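Local coordinates for molybdenum ABC transporter, periplasmic molybdenum-binding protein (Vibrio cholerae, PDB 4RXL) that probably captures molybdate or tungstate in the periplasm as the solute-binding component of an ABC transporter, and is seen here holding tungstate, at residues 53-64 with 195-205; 83-91 with 165-175. One frame throughout, in Å; residues are numbered along the deposited sequence.

In the fold
The centres of contacts 1 and 2 lie about 23 Å apart, on opposite sides of the chain's centre, and both reach the tungstate from their inner ends. Along the chain, contact 2 (83-91 with 165-175) is nested within the loop closed by contact 1 (53-64 with 195-205). Strand 78-91 and strand 195-201 are neighbours in one mixed sheet, and the two contacts meet where N84 ND2 reaches Y197 OH and N84 N reaches I195 O, probably as hydrogen bonds. As in other periplasmic binding proteins, the ligand sits between two lobes; strand 78-91, pairing with 195-201 near one end and 168-171 near the other, links the two sides, which supply pocket residues A59 and Y171.

Contact 1 of 2, residues 53-64 with 195-205; sequences ADLFISANEEWA and IRYPLAQLNDK. With WO4 (tungstate(VI)ion), chain B.
D54 meets N203 and K205 at one end of an antiparallel strand pair, 55-57 with 195-201, whose other end reaches the tungstate. D54 OD1 takes two donors: N203 ND2 on its anti side at 2.8 Å, and K205 NZ on its syn side at 3.1 Å, a salt bridge. The carboxylate stands 74° from the N203 amide, yet OD1 lies close to that amide's plane. N203 CG sits between its own backbone N and carbonyl carbon (chi1 58°); from there N203 OD1 accepts from K205 N, an Asx turn. OD2 of D54 is bonded to H7 N of the adjoining strand.

Along the strands, F56 and A200 exchange backbone hydrogen bonds. I57 CG1 rests against L199 CD1 on one face of the sheet, while F56 CB meets L202 CD1 on the other. P198 wedges its CG against A64 CB at 3.5 Å, tight for two carbons, at the start of helix 61-69, which N60 caps through its side-chain bond to W63 N.

At the ligand end A59 CA lies over one face of the Y197 ring, a CH-pi contact 4.1 Å from the centroid, and I57 CG2 lies at its edge. Y197 OH bonds S13, whose hydroxyl binds tungstate. Thus a salt bridge and an amide bond sharing one carboxylate oxygen probably fasten the turn after strand 195-201, whereas a packed ring and a second-shell hydroxyl probably position the pocket wall.

Contact 2 of 2, residues 83-91 with 165-175; sequences ANSLVLIRP and SPLGIVYKTDA. With WO4 (tungstate(VI)ion), chain B.
In the plane of the Y171 ring, the S85 carbonyl oxygen lies at the edge near CB and CD1 and tungstate O2 at the hydroxyl end, where OH donates to O2 at 2.6 Å. The N84 amide is nearly parallel to the ring, the planes 17° apart, but displaced, so that ND2 comes in obliquely, 3.3 Å from Y171 CB. That ND2 sends a nearly straight bond (167°) to T173 OG1 in the amide plane and also bonds Y197 OH; with S85 N on N84 OD1, these probably fix the amide's rotation. L86 CD1 approaches the ring obliquely.

Strands 86-91 and 168-171 pair antiparallel, V87 with V170 and I89 with G168 each exchanging two backbone bonds. A chi1 of 56° swings I89 CG1 toward G168 O, 3.4 Å away, and its CD1 meets V170 CG2, while CG2 turns to A175 CB of helix 172-177. On the other face L88 CD1 meets I169 CG1; L86 CG packs on I169 CG2.

S85 O accepts from K172 N at the start of that helix, and D174 OD2 takes Y171 N. Strand packing and these bonds carry the backbone of Y171, consistent with a phenol positioned to donate to tungstate.

Contact 1 of 2, residues 53-64 with 195-205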
loop_
_atom_site.group_PDB
_atom_site.type_symbol
_atom_site.label_atom_id
_atom_site.label_comp_id
_atom_site.label_asym_id
_atom_site.label_seq_id
_atom_site.Cartn_x
_atom_site.Cartn_y
_atom_site.Cartn_z
ATOM N N ALA A 53 -3.994 19.511 1.699
ATOM C CA ALA A 53 -4.172 18.292 0.973
ATOM C C ALA A 53 -5.510 18.439 0.305
ATOM O O ALA A 53 -6.475 18.835 0.938
ATOM C CB ALA A 53 -4.164 17.101 1.903
ATOM N N ASP A 54 -5.538 18.207 -0.993
ATOM C CA ASP A 54 -6.778 18.274 -1.757
ATOM C C ASP A 54 -7.387 16.898 -1.925
ATOM O O ASP A 54 -8.598 16.753 -1.941
ATOM C CB ASP A 54 -6.514 18.939 -3.101
ATOM C CG ASP A 54 -6.060 20.395 -2.943
ATOM O OD1 ASP A 54 -6.907 21.250 -2.586
ATOM O OD2 ASP A 54 -4.854 20.699 -3.155
ATOM N N LEU A 55 -6.536 15.903 -2.059
ATOM C CA LEU A 55 -6.938 14.509 -2.291
ATOM C C LEU A 55 -6.098 13.602 -1.448
ATOM O O LEU A 55 -4.894 13.872 -1.250
ATOM C CB LEU A 55 -6.701 14.100 -3.752
ATOM C CG LEU A 55 -7.439 14.796 -4.895
ATOM C CD1 LEU A 55 -6.970 14.196 -6.209
ATOM C CD2 LEU A 55 -8.930 14.637 -4.727
ATOM N N PHE A 56 -6.706 12.504 -1.025
ATOM C CA PHE A 56 -6.037 11.461 -0.245
ATOM C C PHE A 56 -6.355 10.075 -0.761
ATOM O O PHE A 56 -7.494 9.719 -0.907
ATOM C CB PHE A 56 -6.470 11.575 1.222
ATOM C CG PHE A 56 -5.897 10.495 2.149
ATOM C CD1 PHE A 56 -4.556 10.134 2.154
ATOM C CD2 PHE A 56 -6.727 9.867 3.048
ATOM C CE1 PHE A 56 -4.084 9.182 3.060
ATOM C CE2 PHE A 56 -6.256 8.899 3.916
ATOM C CZ PHE A 56 -4.935 8.576 3.939
ATOM N N ILE A 57 -5.341 9.288 -1.063
ATOM C CA ILE A 57 -5.526 7.890 -1.446
ATOM C C ILE A 57 -4.916 7.038 -0.352
ATOM O O ILE A 57 -3.715 7.080 -0.105
ATOM C CB ILE A 57 -4.842 7.566 -2.797
ATOM C CG1 ILE A 57 -5.477 8.417 -3.913
ATOM C CG2 ILE A 57 -4.891 6.067 -3.122
ATOM C CD1 ILE A 57 -4.726 8.331 -5.236
ATOM N N SER A 58 -5.740 6.247 0.300
ATOM C CA SER A 58 -5.286 5.333 1.360
ATOM C C SER A 58 -5.160 3.909 0.859
ATOM O O SER A 58 -5.841 3.517 -0.079
ATOM C CB SER A 58 -6.325 5.384 2.466
ATOM O OG SER A 58 -5.964 4.559 3.552
ATOM N N ALA A 59 -4.305 3.103 1.500
ATOM C CA ALA A 59 -4.194 1.683 1.196
ATOM C C ALA A 59 -5.138 0.812 2.025
ATOM O O ALA A 59 -5.108 -0.431 1.910
ATOM C CB ALA A 59 -2.765 1.237 1.333
ATOM N N ASN A 60 -5.965 1.452 2.860
ATOM C CA ASN A 60 -7.137 0.780 3.435
ATOM C C ASN A 60 -8.349 1.696 3.576
ATOM O O ASN A 60 -8.222 2.905 3.453
ATOM C CB ASN A 60 -6.793 0.084 4.759
ATOM C CG ASN A 60 -6.497 1.033 5.894
ATOM O OD1 ASN A 60 -6.734 2.238 5.817
ATOM N ND2 ASN A 60 -5.954 0.463 6.991
ATOM N N GLU A 61 -9.519 1.130 3.827
ATOM C CA GLU A 61 -10.723 1.941 3.961
ATOM C C GLU A 61 -10.702 2.745 5.251
ATOM O O GLU A 61 -11.183 3.879 5.302
ATOM C CB GLU A 61 -11.969 1.046 3.852
ATOM C CG GLU A 61 -12.134 0.521 2.414
ATOM C CD GLU A 61 -13.129 -0.615 2.249
ATOM O OE1 GLU A 61 -13.148 -1.531 3.099
ATOM O OE2 GLU A 61 -13.869 -0.612 1.240
ATOM N N GLU A 62 -10.087 2.171 6.277
ATOM C CA GLU A 62 -10.109 2.718 7.624
ATOM C C GLU A 62 -9.515 4.121 7.670
ATOM O O GLU A 62 -10.125 5.017 8.253
ATOM C CB GLU A 62 -9.379 1.768 8.591
ATOM C CG GLU A 62 -10.182 0.501 8.944
ATOM C CD GLU A 62 -10.446 -0.482 7.784
ATOM O OE1 GLU A 62 -9.574 -0.619 6.870
ATOM O OE2 GLU A 62 -11.527 -1.144 7.807
ATOM N N TRP A 63 -8.354 4.342 7.067
ATOM C CA TRP A 63 -7.745 5.664 7.196
ATOM C C TRP A 63 -8.501 6.746 6.447
ATOM O O TRP A 63 -8.423 7.906 6.840
ATOM C CB TRP A 63 -6.262 5.674 6.835
ATOM C CG TRP A 63 -5.481 5.030 7.965
ATOM C CD1 TRP A 63 -4.816 3.827 7.947
ATOM C CD2 TRP A 63 -5.336 5.552 9.280
ATOM N NE1 TRP A 63 -4.253 3.573 9.184
ATOM C CE2 TRP A 63 -4.567 4.619 10.020
ATOM C CE3 TRP A 63 -5.773 6.723 9.908
ATOM C CZ2 TRP A 63 -4.226 4.831 11.328
ATOM C CZ3 TRP A 63 -5.449 6.922 11.213
ATOM C CH2 TRP A 63 -4.671 5.980 11.916
ATOM N N ALA A 64 -9.250 6.387 5.397
ATOM C CA ALA A 64 -10.059 7.390 4.721
ATOM C C ALA A 64 -11.298 7.664 5.553
ATOM O O ALA A 64 -11.718 8.814 5.697
ATOM C CB ALA A 64 -10.418 6.941 3.315
ATOM N N ILE A 195 -7.867 -5.866 0.375
ATOM C CA ILE A 195 -7.100 -4.637 0.213
ATOM C C ILE A 195 -7.754 -3.730 -0.814
ATOM O O ILE A 195 -7.943 -4.117 -1.957
ATOM C CB ILE A 195 -5.681 -4.944 -0.226
ATOM C CG1 ILE A 195 -5.030 -5.853 0.805
ATOM C CG2 ILE A 195 -4.889 -3.655 -0.429
ATOM C CD1 ILE A 195 -3.844 -6.625 0.262
ATOM N N ARG A 196 -8.173 -2.548 -0.357
ATOM C CA ARG A 196 -8.933 -1.619 -1.162
ATOM C C ARG A 196 -8.388 -0.227 -0.892
ATOM O O ARG A 196 -8.038 0.096 0.248
ATOM C CB ARG A 196 -10.404 -1.649 -0.793
ATOM C CG ARG A 196 -11.064 -3.002 -0.967
ATOM C CD ARG A 196 -11.310 -3.346 -2.425
ATOM N NE ARG A 196 -11.978 -4.648 -2.571
ATOM C CZ ARG A 196 -11.364 -5.838 -2.621
ATOM N NH1 ARG A 196 -12.110 -6.930 -2.742
ATOM N NH2 ARG A 196 -10.018 -5.970 -2.550
ATOM N N TYR A 197 -8.267 0.571 -1.960
ATOM C CA TYR A 197 -7.748 1.929 -1.922
ATOM C C TYR A 197 -8.827 2.968 -2.137
ATOM O O TYR A 197 -9.236 3.196 -3.262
ATOM C CB TYR A 197 -6.717 2.135 -3.051
ATOM C CG TYR A 197 -5.442 1.376 -2.881
ATOM C CD1 TYR A 197 -5.390 0.048 -3.158
ATOM C CD2 TYR A 197 -4.243 2.010 -2.468
ATOM C CE1 TYR A 197 -4.213 -0.677 -2.985
ATOM C CE2 TYR A 197 -3.070 1.306 -2.332
ATOM C CZ TYR A 197 -3.049 -0.042 -2.613
ATOM O OH TYR A 197 -1.889 -0.781 -2.458
ATOM N N PRO A 198 -9.306 3.588 -1.077
ATOM C CA PRO A 198 -10.211 4.708 -1.289
ATOM C C PRO A 198 -9.503 5.979 -1.742
ATOM O O PRO A 198 -8.372 6.250 -1.369
ATOM C CB PRO A 198 -10.829 4.937 0.087
ATOM C CG PRO A 198 -9.838 4.399 1.041
ATOM C CD PRO A 198 -9.109 3.275 0.345
ATOM N N LEU A 199 -10.233 6.789 -2.494
ATOM C CA LEU A 199 -9.814 8.104 -2.906
ATOM C C LEU A 199 -10.769 9.066 -2.235
ATOM O O LEU A 199 -11.992 9.006 -2.477
ATOM C CB LEU A 199 -9.898 8.215 -4.417
ATOM C CG LEU A 199 -9.876 9.595 -5.067
ATOM C CD1 LEU A 199 -8.521 10.264 -4.868
ATOM C CD2 LEU A 199 -10.229 9.468 -6.536
ATOM N N ALA A 200 -10.226 9.938 -1.389
ATOM C CA ALA A 200 -11.021 10.927 -0.664
ATOM C C ALA A 200 -10.798 12.324 -1.231
ATOM O O ALA A 200 -9.653 12.754 -1.410
ATOM C CB ALA A 200 -10.658 10.882 0.807
ATOM N N GLN A 201 -11.874 13.051 -1.482
ATOM C CA GLN A 201 -11.781 14.390 -1.985
ATOM C C GLN A 201 -11.995 15.312 -0.776
ATOM O O GLN A 201 -13.080 15.302 -0.183
ATOM C CB GLN A 201 -12.864 14.599 -3.055
ATOM C CG GLN A 201 -12.725 15.873 -3.854
ATOM C CD GLN A 201 -13.889 16.084 -4.821
ATOM O OE1 GLN A 201 -14.350 15.135 -5.455
ATOM N NE2 GLN A 201 -14.375 17.324 -4.920
ATOM N N LEU A 202 -11.001 16.112 -0.409
ATOM C CA LEU A 202 -11.028 16.861 0.843
ATOM C C LEU A 202 -11.654 18.262 0.735
ATOM O O LEU A 202 -11.814 18.967 1.735
ATOM C CB LEU A 202 -9.607 16.931 1.417
ATOM C CG LEU A 202 -9.103 15.585 1.940
ATOM C CD1 LEU A 202 -7.705 15.295 1.459
ATOM C CD2 LEU A 202 -9.162 15.572 3.461
ATOM N N ASN A 203 -12.030 18.674 -0.466
ATOM C CA ASN A 203 -12.701 19.942 -0.662
ATOM C C ASN A 203 -13.471 19.911 -1.982
ATOM O O ASN A 203 -13.400 18.901 -2.706
ATOM C CB ASN A 203 -11.710 21.118 -0.601
ATOM C CG ASN A 203 -10.592 21.007 -1.621
ATOM O OD1 ASN A 203 -10.833 20.887 -2.822
ATOM N ND2 ASN A 203 -9.356 21.061 -1.144
ATOM N N ASP A 204 -14.181 20.996 -2.276
ATOM C CA ASP A 204 -15.085 21.066 -3.403
ATOM C C ASP A 204 -14.497 21.844 -4.587
ATOM O O ASP A 204 -15.235 22.279 -5.480
ATOM C CB ASP A 204 -16.416 21.704 -2.954
ATOM C CG ASP A 204 -16.270 23.178 -2.551
ATOM O OD1 ASP A 204 -15.122 23.680 -2.467
ATOM O OD2 ASP A 204 -17.308 23.840 -2.319
ATOM N N LYS A 205 -13.190 22.057 -4.595
ATOM C CA LYS A 205 -12.568 22.797 -5.686
ATOM C C LYS A 205 -12.847 22.078 -6.987
ATOM O O LYS A 205 -12.841 20.843 -7.029
ATOM C CB LYS A 205 -11.061 22.893 -5.489
ATOM C CG LYS A 205 -10.607 23.771 -4.337
ATOM C CD LYS A 205 -9.107 23.620 -4.148
ATOM C CE LYS A 205 -8.546 24.605 -3.142
ATOM N NZ LYS A 205 -7.112 24.279 -2.897
HETATM W W WO4 B . 1.048 1.708 2.580
HETATM O O1 WO4 B . 2.979 1.974 3.077
HETATM O O2 WO4 B . 0.215 -0.043 3.230
HETATM O O3 WO4 B . -0.056 3.264 3.347
HETATM O O4 WO4 B . 0.861 1.692 0.524
#

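Contact 2 of 2, residues 83-91 with 165-175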
loop_
_atom_site.group_PDB
_atom_site.type_symbol
_atom_site.label_atom_id
_atom_site.label_comp_id
_atom_site.label_asym_id
_atom_site.label_seq_id
_atom_site.Cartn_x
_atom_site.Cartn_y
_atom_site.Cartn_z
ATOM N N ALA A 83 -7.834 -2.242 -6.026
ATOM C CA ALA A 83 -7.576 -3.279 -5.041
ATOM C C ALA A 83 -6.186 -3.850 -5.235
ATOM O O ALA A 83 -5.494 -3.545 -6.209
ATOM C CB ALA A 83 -8.621 -4.377 -5.146
ATOM N N ASN A 84 -5.755 -4.658 -4.273
ATOM C CA ASN A 84 -4.418 -5.245 -4.338
ATOM C C ASN A 84 -4.466 -6.615 -3.698
ATOM O O ASN A 84 -5.507 -7.040 -3.204
ATOM C CB ASN A 84 -3.391 -4.324 -3.656
ATOM C CG ASN A 84 -2.041 -4.280 -4.362
ATOM O OD1 ASN A 84 -1.601 -5.260 -4.991
ATOM N ND2 ASN A 84 -1.339 -3.169 -4.196
ATOM N N SER A 85 -3.326 -7.315 -3.743
ATOM C CA SER A 85 -3.141 -8.526 -2.981
ATOM C C SER A 85 -1.830 -8.410 -2.238
ATOM O O SER A 85 -1.008 -7.515 -2.484
ATOM C CB SER A 85 -3.203 -9.753 -3.865
ATOM O OG SER A 85 -2.121 -9.778 -4.754
ATOM N N LEU A 86 -1.625 -9.330 -1.304
ATOM C CA LEU A 86 -0.476 -9.325 -0.399
ATOM C C LEU A 86 0.430 -10.533 -0.695
ATOM O O LEU A 86 -0.059 -11.654 -0.914
ATOM C CB LEU A 86 -0.978 -9.409 1.039
ATOM C CG LEU A 86 -0.083 -8.900 2.168
ATOM C CD1 LEU A 86 -0.054 -7.391 2.161
ATOM C CD2 LEU A 86 -0.605 -9.406 3.496
ATOM N N VAL A 87 1.739 -10.273 -0.715
ATOM C CA VAL A 87 2.721 -11.286 -1.040
ATOM C C VAL A 87 3.890 -11.328 -0.069
ATOM O O VAL A 87 4.184 -10.372 0.657
ATOM C CB VAL A 87 3.249 -11.115 -2.477
ATOM C CG1 VAL A 87 2.095 -11.250 -3.469
ATOM C CG2 VAL A 87 3.953 -9.783 -2.664
ATOM N N LEU A 88 4.512 -12.501 -0.069
ATOM C CA LEU A 88 5.726 -12.756 0.651
ATOM C C LEU A 88 6.832 -12.715 -0.381
ATOM O O LEU A 88 6.800 -13.448 -1.387
ATOM C CB LEU A 88 5.657 -14.121 1.311
ATOM C CG LEU A 88 6.852 -14.532 2.182
ATOM C CD1 LEU A 88 7.007 -13.606 3.386
ATOM C CD2 LEU A 88 6.629 -15.959 2.608
ATOM N N ILE A 89 7.825 -11.877 -0.121
ATOM C CA ILE A 89 8.980 -11.722 -1.006
ATOM C C ILE A 89 10.308 -12.064 -0.337
ATOM O O ILE A 89 10.428 -12.057 0.883
ATOM C CB ILE A 89 9.066 -10.298 -1.605
ATOM C CG1 ILE A 89 9.084 -9.207 -0.529
ATOM C CG2 ILE A 89 7.880 -9.992 -2.499
ATOM C CD1 ILE A 89 9.637 -7.897 -1.030
ATOM N N ARG A 90 11.290 -12.340 -1.188
ATOM C CA ARG A 90 12.675 -12.610 -0.806
ATOM C C ARG A 90 13.562 -11.796 -1.755
ATOM O O ARG A 90 13.102 -11.418 -2.839
ATOM C CB ARG A 90 12.993 -14.110 -0.996
ATOM C CG ARG A 90 12.944 -14.580 -2.444
ATOM C CD ARG A 90 13.404 -16.020 -2.578
ATOM N NE ARG A 90 13.319 -16.530 -3.950
ATOM C CZ ARG A 90 14.240 -16.358 -4.904
ATOM N NH1 ARG A 90 15.346 -15.655 -4.679
ATOM N NH2 ARG A 90 14.049 -16.899 -6.104
ATOM N N PRO A 91 14.831 -11.535 -1.373
ATOM C CA PRO A 91 15.757 -10.934 -2.332
ATOM C C PRO A 91 16.045 -11.943 -3.423
ATOM O O PRO A 91 16.193 -13.128 -3.116
ATOM C CB PRO A 91 17.021 -10.643 -1.514
ATOM C CG PRO A 91 16.687 -10.936 -0.095
ATOM C CD PRO A 91 15.449 -11.779 -0.067
ATOM N N SER A 165 16.773 -8.052 4.974
ATOM C CA SER A 165 15.759 -9.021 5.357
ATOM C C SER A 165 15.647 -10.091 4.262
ATOM O O SER A 165 15.546 -9.767 3.083
ATOM C CB SER A 165 14.402 -8.340 5.543
ATOM O OG SER A 165 14.336 -7.583 6.742
ATOM N N PRO A 166 15.646 -11.377 4.649
ATOM C CA PRO A 166 15.490 -12.455 3.681
ATOM C C PRO A 166 14.060 -12.730 3.312
ATOM O O PRO A 166 13.830 -13.407 2.338
ATOM C CB PRO A 166 16.114 -13.660 4.404
ATOM C CG PRO A 166 15.871 -13.379 5.844
ATOM C CD PRO A 166 15.943 -11.891 5.997
ATOM N N LEU A 167 13.110 -12.196 4.074
ATOM C CA LEU A 167 11.701 -12.224 3.698
ATOM C C LEU A 167 11.067 -10.892 4.076
ATOM O O LEU A 167 11.468 -10.246 5.058
ATOM C CB LEU A 167 10.944 -13.344 4.407
ATOM C CG LEU A 167 11.352 -14.777 4.086
ATOM C CD1 LEU A 167 10.697 -15.741 5.069
ATOM C CD2 LEU A 167 11.011 -15.141 2.644
ATOM N N GLY A 168 10.063 -10.492 3.309
ATOM C CA GLY A 168 9.241 -9.370 3.657
ATOM C C GLY A 168 7.839 -9.556 3.142
ATOM O O GLY A 168 7.582 -10.410 2.282
ATOM N N ILE A 169 6.932 -8.752 3.675
ATOM C CA ILE A 169 5.537 -8.782 3.265
ATOM C C ILE A 169 5.163 -7.424 2.665
ATOM O O ILE A 169 5.183 -6.414 3.328
ATOM C CB ILE A 169 4.593 -9.192 4.410
ATOM C CG1 ILE A 169 4.908 -10.612 4.860
ATOM C CG2 ILE A 169 3.139 -9.111 3.937
ATOM C CD1 ILE A 169 4.244 -10.995 6.166
ATOM N N VAL A 170 4.816 -7.434 1.382
ATOM C CA VAL A 170 4.502 -6.251 0.646
ATOM C C VAL A 170 3.276 -6.531 -0.224
ATOM O O VAL A 170 2.720 -7.640 -0.209
ATOM C CB VAL A 170 5.689 -5.738 -0.205
ATOM C CG1 VAL A 170 6.887 -5.387 0.659
ATOM C CG2 VAL A 170 6.061 -6.750 -1.268
ATOM N N TYR A 171 2.855 -5.537 -1.006
ATOM C CA TYR A 171 1.822 -5.792 -1.991
ATOM C C TYR A 171 2.379 -6.390 -3.264
ATOM O O TYR A 171 3.558 -6.242 -3.598
ATOM C CB TYR A 171 1.043 -4.531 -2.314
ATOM C CG TYR A 171 0.485 -3.821 -1.114
ATOM C CD1 TYR A 171 -0.657 -4.303 -0.501
ATOM C CD2 TYR A 171 1.040 -2.642 -0.630
ATOM C CE1 TYR A 171 -1.215 -3.636 0.600
ATOM C CE2 TYR A 171 0.480 -1.964 0.441
ATOM C CZ TYR A 171 -0.654 -2.461 1.033
ATOM O OH TYR A 171 -1.182 -1.879 2.133
ATOM N N LYS A 172 1.511 -7.087 -3.988
ATOM C CA LYS A 172 1.803 -7.644 -5.299
ATOM C C LYS A 172 2.380 -6.572 -6.212
ATOM O O LYS A 172 3.365 -6.809 -6.904
ATOM C CB LYS A 172 0.534 -8.256 -5.905
ATOM C CG LYS A 172 0.627 -8.690 -7.358
ATOM C CD LYS A 172 1.463 -9.925 -7.545
ATOM C CE LYS A 172 1.297 -10.464 -8.960
ATOM N NZ LYS A 172 -0.128 -10.784 -9.286
ATOM N N THR A 173 1.801 -5.378 -6.176
ATOM C CA THR A 173 2.257 -4.277 -7.046
ATOM C C THR A 173 3.659 -3.816 -6.695
ATOM O O THR A 173 4.399 -3.372 -7.570
ATOM C CB THR A 173 1.291 -3.095 -6.994
ATOM O OG1 THR A 173 1.142 -2.721 -5.632
ATOM C CG2 THR A 173 -0.058 -3.445 -7.598
ATOM N N ASP A 174 4.066 -3.934 -5.429
ATOM C CA ASP A 174 5.418 -3.515 -5.032
ATOM C C ASP A 174 6.429 -4.517 -5.598
ATOM O O ASP A 174 7.446 -4.142 -6.179
ATOM C CB ASP A 174 5.563 -3.453 -3.514
ATOM C CG ASP A 174 4.600 -2.502 -2.853
ATOM O OD1 ASP A 174 4.453 -1.341 -3.302
ATOM O OD2 ASP A 174 4.001 -2.925 -1.864
ATOM N N ALA A 175 6.147 -5.804 -5.454
ATOM C CA ALA A 175 7.024 -6.836 -6.012
ATOM C C ALA A 175 7.139 -6.720 -7.525
ATOM O O ALA A 175 8.248 -6.819 -8.084
ATOM C CB ALA A 175 6.521 -8.222 -5.614
HETATM W W WO4 B . 1.048 1.708 2.580
HETATM O O1 WO4 B . 2.979 1.974 3.077
HETATM O O2 WO4 B . 0.215 -0.043 3.230
HETATM O O3 WO4 B . -0.056 3.264 3.347
HETATM O O4 WO4 B . 0.861 1.692 0.524
#